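Side-chain contacts in probable transcriptional regulator (Rhodococcus jostii, PDB 3ON2), which probably binds regulatory DNA as a transcription factor of the TetR family, though its specific role is unknown: residues S84-R87 with A88-A92; T135-I138 with V139-Q143; I156-V159 with A160-T163. All blocks are in the same frame, centred on the assembly; numbering follows the deposited sequence. Where two conformers were deposited one is given.

Contact 1: residues S84-R87 with A88-A92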
loop_
_atom_site.group_PDB
_atom_site.type_symbol
_atom_site.label_atom_id
_atom_site.label_comp_id
_atom_site.label_asym_id
_atom_site.label_seq_id
_atom_site.Cartn_x
_atom_site.Cartn_y
_atom_site.Cartn_z
ATOM N N SER A 84 -3.414 20.660 9.023
ATOM C CA SER A 84 -3.592 19.990 10.312
ATOM C C SER A 84 -5.018 20.143 10.783
ATOM O O SER A 84 -5.267 20.749 11.839
ATOM C CB SER A 84 -2.702 20.619 11.388
ATOM O OG SER A 84 -1.339 20.380 11.112
ATOM N N HIS A 85 -5.957 19.646 9.995
ATOM C CA HIS A 85 -7.315 19.483 10.458
ATOM C C HIS A 85 -7.870 18.205 9.827
ATOM O O HIS A 85 -7.435 17.810 8.748
ATOM C CB HIS A 85 -8.174 20.748 10.235
ATOM C CG HIS A 85 -8.455 21.071 8.802
ATOM N ND1 HIS A 85 -9.565 20.596 8.136
ATOM C CD2 HIS A 85 -7.810 21.874 7.923
ATOM C CE1 HIS A 85 -9.573 21.059 6.896
ATOM N NE2 HIS A 85 -8.517 21.838 6.741
ATOM N N ALA A 86 -8.789 17.552 10.539
ATOM C CA ALA A 86 -9.255 16.210 10.181
ATOM C C ALA A 86 -9.802 16.104 8.761
ATOM O O ALA A 86 -9.457 15.161 8.041
ATOM C CB ALA A 86 -10.274 15.677 11.206
ATOM N N ARG A 87 -10.635 17.055 8.343
ATOM C CA ARG A 87 -11.239 16.954 7.011
ATOM C C ARG A 87 -10.177 16.893 5.916
ATOM O O ARG A 87 -10.291 16.089 4.986
ATOM C CB ARG A 87 -12.264 18.066 6.729
ATOM C CG ARG A 87 -12.871 17.893 5.374
ATOM C CD ARG A 87 -14.046 18.774 5.065
ATOM N NE ARG A 87 -14.754 18.210 3.914
ATOM C CZ ARG A 87 -15.915 18.670 3.435
ATOM N NH1 ARG A 87 -16.512 19.709 4.024
ATOM N NH2 ARG A 87 -16.481 18.085 2.377
ATOM N N ALA A 88 -9.138 17.720 6.051
ATOM C CA ALA A 88 -7.982 17.728 5.121
ATOM C C ALA A 88 -7.172 16.431 5.154
ATOM O O ALA A 88 -6.743 15.938 4.110
ATOM C CB ALA A 88 -7.080 18.907 5.395
ATOM N N ARG A 89 -6.969 15.890 6.352
ATOM C CA ARG A 89 -6.214 14.654 6.499
ATOM C C ARG A 89 -6.951 13.477 5.894
ATOM O O ARG A 89 -6.326 12.621 5.281
ATOM C CB ARG A 89 -5.954 14.344 7.970
ATOM C CG ARG A 89 -4.961 15.271 8.578
ATOM C CD ARG A 89 -4.740 14.953 10.041
ATOM N NE ARG A 89 -3.620 15.748 10.509
ATOM C CZ ARG A 89 -2.869 15.464 11.567
ATOM N NH1 ARG A 89 -3.101 14.384 12.315
ATOM N NH2 ARG A 89 -1.885 16.281 11.871
ATOM N N PHE A 90 -8.264 13.405 6.120
ATOM C CA PHE A 90 -9.085 12.318 5.556
ATOM C C PHE A 90 -9.010 12.364 4.046
ATOM O O PHE A 90 -8.788 11.344 3.410
ATOM C CB PHE A 90 -10.555 12.443 5.978
ATOM C CG PHE A 90 -10.863 11.953 7.383
ATOM C CD1 PHE A 90 -9.962 12.120 8.435
ATOM C CD2 PHE A 90 -12.104 11.390 7.658
ATOM C CE1 PHE A 90 -10.288 11.711 9.724
ATOM C CE2 PHE A 90 -12.436 10.970 8.953
ATOM C CZ PHE A 90 -11.521 11.121 9.982
ATOM N N ALA A 91 -9.197 13.555 3.480
ATOM C CA ALA A 91 -9.076 13.758 2.042
ATOM C C ALA A 91 -7.683 13.390 1.507
ATOM O O ALA A 91 -7.565 12.720 0.472
ATOM C CB ALA A 91 -9.456 15.203 1.650
ATOM N N ALA A 92 -6.629 13.805 2.202
ATOM C CA ALA A 92 -5.272 13.495 1.745
ATOM C C ALA A 92 -4.955 12.005 1.789
ATOM O O ALA A 92 -4.297 11.492 0.878
ATOM C CB ALA A 92 -4.215 14.276 2.540
#
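His85 lays one face of its imidazole over the methyl group of Ala88. Ala88 CB sits 3.7 Å from the centroid of the His85 ring, 20° off the ring normal, a CH-pi contact displaced toward the NE2 side. The first torsion puts CG between the backbone N and the carbonyl carbon (chi1 68°), which folds the ring back over the first turn; NE2 is also hydrogen-bonded to Glu83. A methyl suits position 88, being small enough to fit beneath the ring.

His85 stands at the N-cap position of helix 86-103, and its carbonyl opens the bonding ladder: Arg89 N donates to His85 O at 3.1 Å. In the next rung Phe90 N donates to Ala86 O at 2.9 Å, and in the one after it Ala91 N donates to Arg87 O.

Phe90 projects from the helix with CG anti to its carbonyl carbon (chi1 -79°), bringing CE1 to 4.2 Å from Ala86 CB. Ala86 and Phe90 form an apolar strip that meets Ile138 and Ala142 of helix 122-144, while Trp193 packs edge-to-face with Phe90. Replacing the ring by an alanine here would probably open a gap beside Ala86 and Ala142 and leave Trp193 without its aromatic mate.

The two arginines suit the more polar flanks because their long chains carry charge away from the helix. Arg87 forms a salt bridge with Asp190, and Arg89 one with Glu141. Together these residues make the amphipathic first turns of a helix, with His85 at the N-cap position, the apolar strip turned inward and the charged ends tied to neighbouring helices, in the all-helical C-terminal domain of a TetR-family regulator.

Contact 2: residues T135-I138 with V139-Q143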
loop_
_atom_site.group_PDB
_atom_site.type_symbol
_atom_site.label_atom_id
_atom_site.label_comp_id
_atom_site.label_asym_id
_atom_site.label_seq_id
_atom_site.Cartn_x
_atom_site.Cartn_y
_atom_site.Cartn_z
ATOM N N THR A 135 -4.258 5.012 9.932
ATOM C CA THR A 135 -5.599 5.484 9.615
ATOM C C THR A 135 -6.487 5.560 10.853
ATOM O O THR A 135 -7.190 6.548 11.053
ATOM C CB THR A 135 -6.251 4.547 8.585
ATOM O OG1 THR A 135 -5.363 4.394 7.474
ATOM C CG2 THR A 135 -7.581 5.090 8.111
ATOM N N VAL A 136 -6.462 4.500 11.663
ATOM C CA VAL A 136 -7.280 4.407 12.895
ATOM C C VAL A 136 -6.922 5.568 13.853
ATOM O O VAL A 136 -7.806 6.168 14.463
ATOM C CB VAL A 136 -7.161 3.009 13.590
ATOM C CG1 VAL A 136 -7.857 2.985 14.994
ATOM C CG2 VAL A 136 -7.738 1.905 12.705
ATOM N N ARG A 137 -5.627 5.892 13.949
ATOM C CA ARG A 137 -5.128 6.993 14.806
ATOM C C ARG A 137 -5.643 8.355 14.339
ATOM O O ARG A 137 -6.099 9.137 15.158
ATOM C CB ARG A 137 -3.591 6.950 14.936
ATOM C CG ARG A 137 -2.856 8.310 14.978
ATOM C CD ARG A 137 -1.329 8.223 15.289
ATOM N NE ARG A 137 -0.543 7.290 14.452
ATOM C CZ ARG A 137 -0.448 5.971 14.670
ATOM N NH1 ARG A 137 -1.114 5.416 15.682
ATOM N NH2 ARG A 137 0.296 5.196 13.876
ATOM N N ILE A 138 -5.627 8.597 13.025
ATOM C CA ILE A 138 -6.160 9.819 12.411
ATOM C C ILE A 138 -7.669 9.975 12.665
ATOM O O ILE A 138 -8.141 11.086 12.915
ATOM C CB ILE A 138 -5.930 9.813 10.870
ATOM C CG1 ILE A 138 -4.434 9.679 10.511
ATOM C CG2 ILE A 138 -6.568 11.020 10.207
ATOM C CD1 ILE A 138 -3.632 10.962 10.562
ATOM N N VAL A 139 -8.417 8.871 12.568
ATOM C CA VAL A 139 -9.864 8.859 12.902
ATOM C C VAL A 139 -10.060 9.154 14.405
ATOM O O VAL A 139 -10.887 9.987 14.764
ATOM C CB VAL A 139 -10.543 7.498 12.511
ATOM C CG1 VAL A 139 -11.980 7.378 13.069
ATOM C CG2 VAL A 139 -10.512 7.260 10.972
ATOM N N THR A 140 -9.298 8.469 15.263
ATOM C CA THR A 140 -9.377 8.662 16.731
ATOM C C THR A 140 -9.083 10.113 17.095
ATOM O O THR A 140 -9.825 10.711 17.875
ATOM C CB THR A 140 -8.443 7.686 17.510
ATOM O OG1 THR A 140 -8.739 6.350 17.114
ATOM C CG2 THR A 140 -8.657 7.756 19.042
ATOM N N GLU A 141 -8.031 10.681 16.509
ATOM C CA GLU A 141 -7.676 12.097 16.714
ATOM C C GLU A 141 -8.795 13.014 16.252
ATOM O O GLU A 141 -9.051 14.046 16.873
ATOM C CB GLU A 141 -6.358 12.473 16.009
ATOM C CG GLU A 141 -5.108 11.751 16.565
ATOM C CD GLU A 141 -3.794 12.071 15.808
ATOM O OE1 GLU A 141 -3.827 12.846 14.824
ATOM O OE2 GLU A 141 -2.717 11.538 16.203
ATOM N N ALA A 142 -9.473 12.638 15.172
ATOM C CA ALA A 142 -10.608 13.426 14.664
ATOM C C ALA A 142 -11.774 13.398 15.636
ATOM O O ALA A 142 -12.503 14.387 15.791
ATOM C CB ALA A 142 -11.061 12.921 13.281
ATOM N N GLN A 143 -11.960 12.258 16.290
ATOM C CA GLN A 143 -13.015 12.145 17.291
ATOM C C GLN A 143 -12.659 12.916 18.558
ATOM O O GLN A 143 -13.547 13.425 19.221
ATOM C CB GLN A 143 -13.263 10.697 17.637
ATOM C CG GLN A 143 -13.967 9.947 16.546
ATOM C CD GLN A 143 -14.043 8.496 16.843
ATOM O OE1 GLN A 143 -13.047 7.889 17.215
ATOM N NE2 GLN A 143 -15.214 7.910 16.644
#
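Val136 and Thr140 meet one turn apart on helix 122-144, an amphipathic helix of the TetR-type C-terminal domain. The packed side of this segment carries Ile138, Val139 and Ala142: branched chains fill the space toward the neighbouring helices, and the small Ala142 lets Ala86 and Phe90 of helix 86-103 come close. Val139 belongs to the pocket holding a bound polyether, probably from the crystallisation liquor, and its CG2 lies 3.4 Å from Thr135 O.

The solvent side is looser. Arg137 and Glu141 run side by side, pointing the same way, yet their charged groups stay apart, with Arg137 NE 5.1 Å from Glu141 OE2. What touches is the aliphatic part of the arginine: its CG is 3.5 Å from Glu141 OE2. The bend at chi3 (52°) turns the guanidinium aside, and the carboxylate instead pairs with Arg89.

Threonine suits position 140 because its hydroxyl can bond back to the helix. OG1, anti to the carbonyl carbon (chi1 -54°), donates to Val136 O at 2.8 Å from above the carbonyl plane, while Thr140 N reaches the same oxygen at 2.9 Å from the opposite face.

Contact 3: residues I156-V159 with A160-T163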
loop_
_atom_site.group_PDB
_atom_site.type_symbol
_atom_site.label_atom_id
_atom_site.label_comp_id
_atom_site.label_asym_id
_atom_site.label_seq_id
_atom_site.Cartn_x
_atom_site.Cartn_y
_atom_site.Cartn_z
ATOM N N ILE A 156 -14.835 2.617 11.462
ATOM C CA ILE A 156 -14.846 3.832 10.635
ATOM C C ILE A 156 -13.704 3.744 9.624
ATOM O O ILE A 156 -13.899 3.936 8.414
ATOM C CB ILE A 156 -14.754 5.113 11.496
ATOM C CG1 ILE A 156 -16.032 5.273 12.339
ATOM C CG2 ILE A 156 -14.531 6.372 10.621
ATOM C CD1 ILE A 156 -15.952 6.423 13.438
ATOM N N ALA A 157 -12.518 3.425 10.120
ATOM C CA ALA A 157 -11.355 3.261 9.260
ATOM C C ALA A 157 -11.574 2.163 8.214
ATOM O O ALA A 157 -11.149 2.309 7.063
ATOM C CB ALA A 157 -10.121 2.978 10.111
ATOM N N LEU A 158 -12.233 1.074 8.615
ATOM C CA LEU A 158 -12.509 -0.047 7.739
ATOM C C LEU A 158 -13.480 0.333 6.606
ATOM O O LEU A 158 -13.287 -0.077 5.445
ATOM C CB LEU A 158 -13.038 -1.249 8.545
ATOM C CG LEU A 158 -13.154 -2.566 7.768
ATOM C CD1 LEU A 158 -11.815 -2.937 7.162
ATOM C CD2 LEU A 158 -13.712 -3.689 8.662
ATOM N N VAL A 159 -14.502 1.130 6.926
ATOM C CA VAL A 159 -15.419 1.602 5.892
ATOM C C VAL A 159 -14.660 2.490 4.901
ATOM O O VAL A 159 -14.843 2.358 3.682
ATOM C CB VAL A 159 -16.667 2.317 6.465
ATOM C CG1 VAL A 159 -17.433 3.053 5.355
ATOM C CG2 VAL A 159 -17.580 1.282 7.145
ATOM N N ALA A 160 -13.780 3.351 5.422
ATOM C CA ALA A 160 -12.946 4.199 4.552
ATOM C C ALA A 160 -12.049 3.365 3.616
ATOM O O ALA A 160 -11.939 3.659 2.415
ATOM C CB ALA A 160 -12.091 5.181 5.394
ATOM N N PHE A 161 -11.391 2.349 4.171
ATOM C CA PHE A 161 -10.527 1.459 3.382
ATOM C C PHE A 161 -11.310 0.748 2.270
ATOM O O PHE A 161 -10.860 0.732 1.136
ATOM C CB PHE A 161 -9.829 0.451 4.292
ATOM C CG PHE A 161 -8.998 -0.591 3.570
ATOM C CD1 PHE A 161 -8.164 -0.257 2.505
ATOM C CD2 PHE A 161 -8.982 -1.900 4.037
ATOM C CE1 PHE A 161 -7.367 -1.221 1.875
ATOM C CE2 PHE A 161 -8.208 -2.877 3.422
ATOM C CZ PHE A 161 -7.398 -2.548 2.340
ATOM N N ALA A 162 -12.490 0.222 2.598
ATOM C CA ALA A 162 -13.333 -0.458 1.621
ATOM C C ALA A 162 -13.735 0.516 0.524
ATOM O O ALA A 162 -13.727 0.155 -0.665
ATOM C CB ALA A 162 -14.572 -1.029 2.277
ATOM N N THR A 163 -14.114 1.721 0.928
ATOM C CA THR A 163 -14.496 2.751 -0.031
ATOM C C THR A 163 -13.383 3.047 -1.027
ATOM O O THR A 163 -13.611 2.987 -2.249
ATOM C CB THR A 163 -14.921 4.047 0.655
ATOM O OG1 THR A 163 -16.035 3.759 1.516
ATOM C CG2 THR A 163 -15.311 5.123 -0.417
#
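Phe161 presents the edge of its ring to Leu158: the methyl CD1 of Leu158 lies near the ring plane, 4.3 Å from Phe161 CD2. Within residues 156-163 the ring is met at this edge. Phe161 CG stands anti to the backbone N (chi1 175°), which leads the ring outward, past the Leu158 methyl, to Met132 of helix 122-144. A large aromatic suits this place because it spans the space between helices and helps to line the polyether pocket.

Ala160, also of that pocket, is small enough to let the bound molecule approach. Its CB rests 3.5 Å from Ala157 O, and its N donates to Ile156 O at 3.1 Å. On the neighbouring helix 181-196, Phe192 touches Ile156, Val159 and Ala160.

At Thr163 the hydroxyl turns back along the helix. OG1 donates to Val159 O at 2.8 Å, standing 38° out of the carbonyl plane, whereas Thr163 N approaches that oxygen from the other face at 2.9 Å. Val159 CG1 lies 4.1 Å from Thr163 OG1, so a methyl borders the hydroxyl. The carbonyl oxygen that accepts two hydrogen bonds implies that a polar threonine can sit on a largely apolar helix with its hydroxyl proton satisfied by the backbone, while Ile156, Ala157, Ala160 and Phe161 make apolar contacts with the pocket or the adjoining helices.

Overall arrangement
The three contacts come in series along the chain, on helices 86-103, 122-144 and 153-172 of the C-terminal domain. Contact 2 lies between the others: its centre is 10 Å from that of contact 1 and 12 Å from that of contact 3, whereas the centres of contacts 1 and 3 are 15 Å apart and the two do not touch. Contacts 1 and 2 are joined by packing and one salt bridge; contacts 2 and 3 meet through Val136 and Val139 against Ala157 and Ile156. Helix 122-144 thus links its two neighbours. Contacts 2 and 3 contribute to the polyether pocket, and Phe90 of contact 1 also lies near it; the pocket may mark a ligand site, as in other TetR regulators.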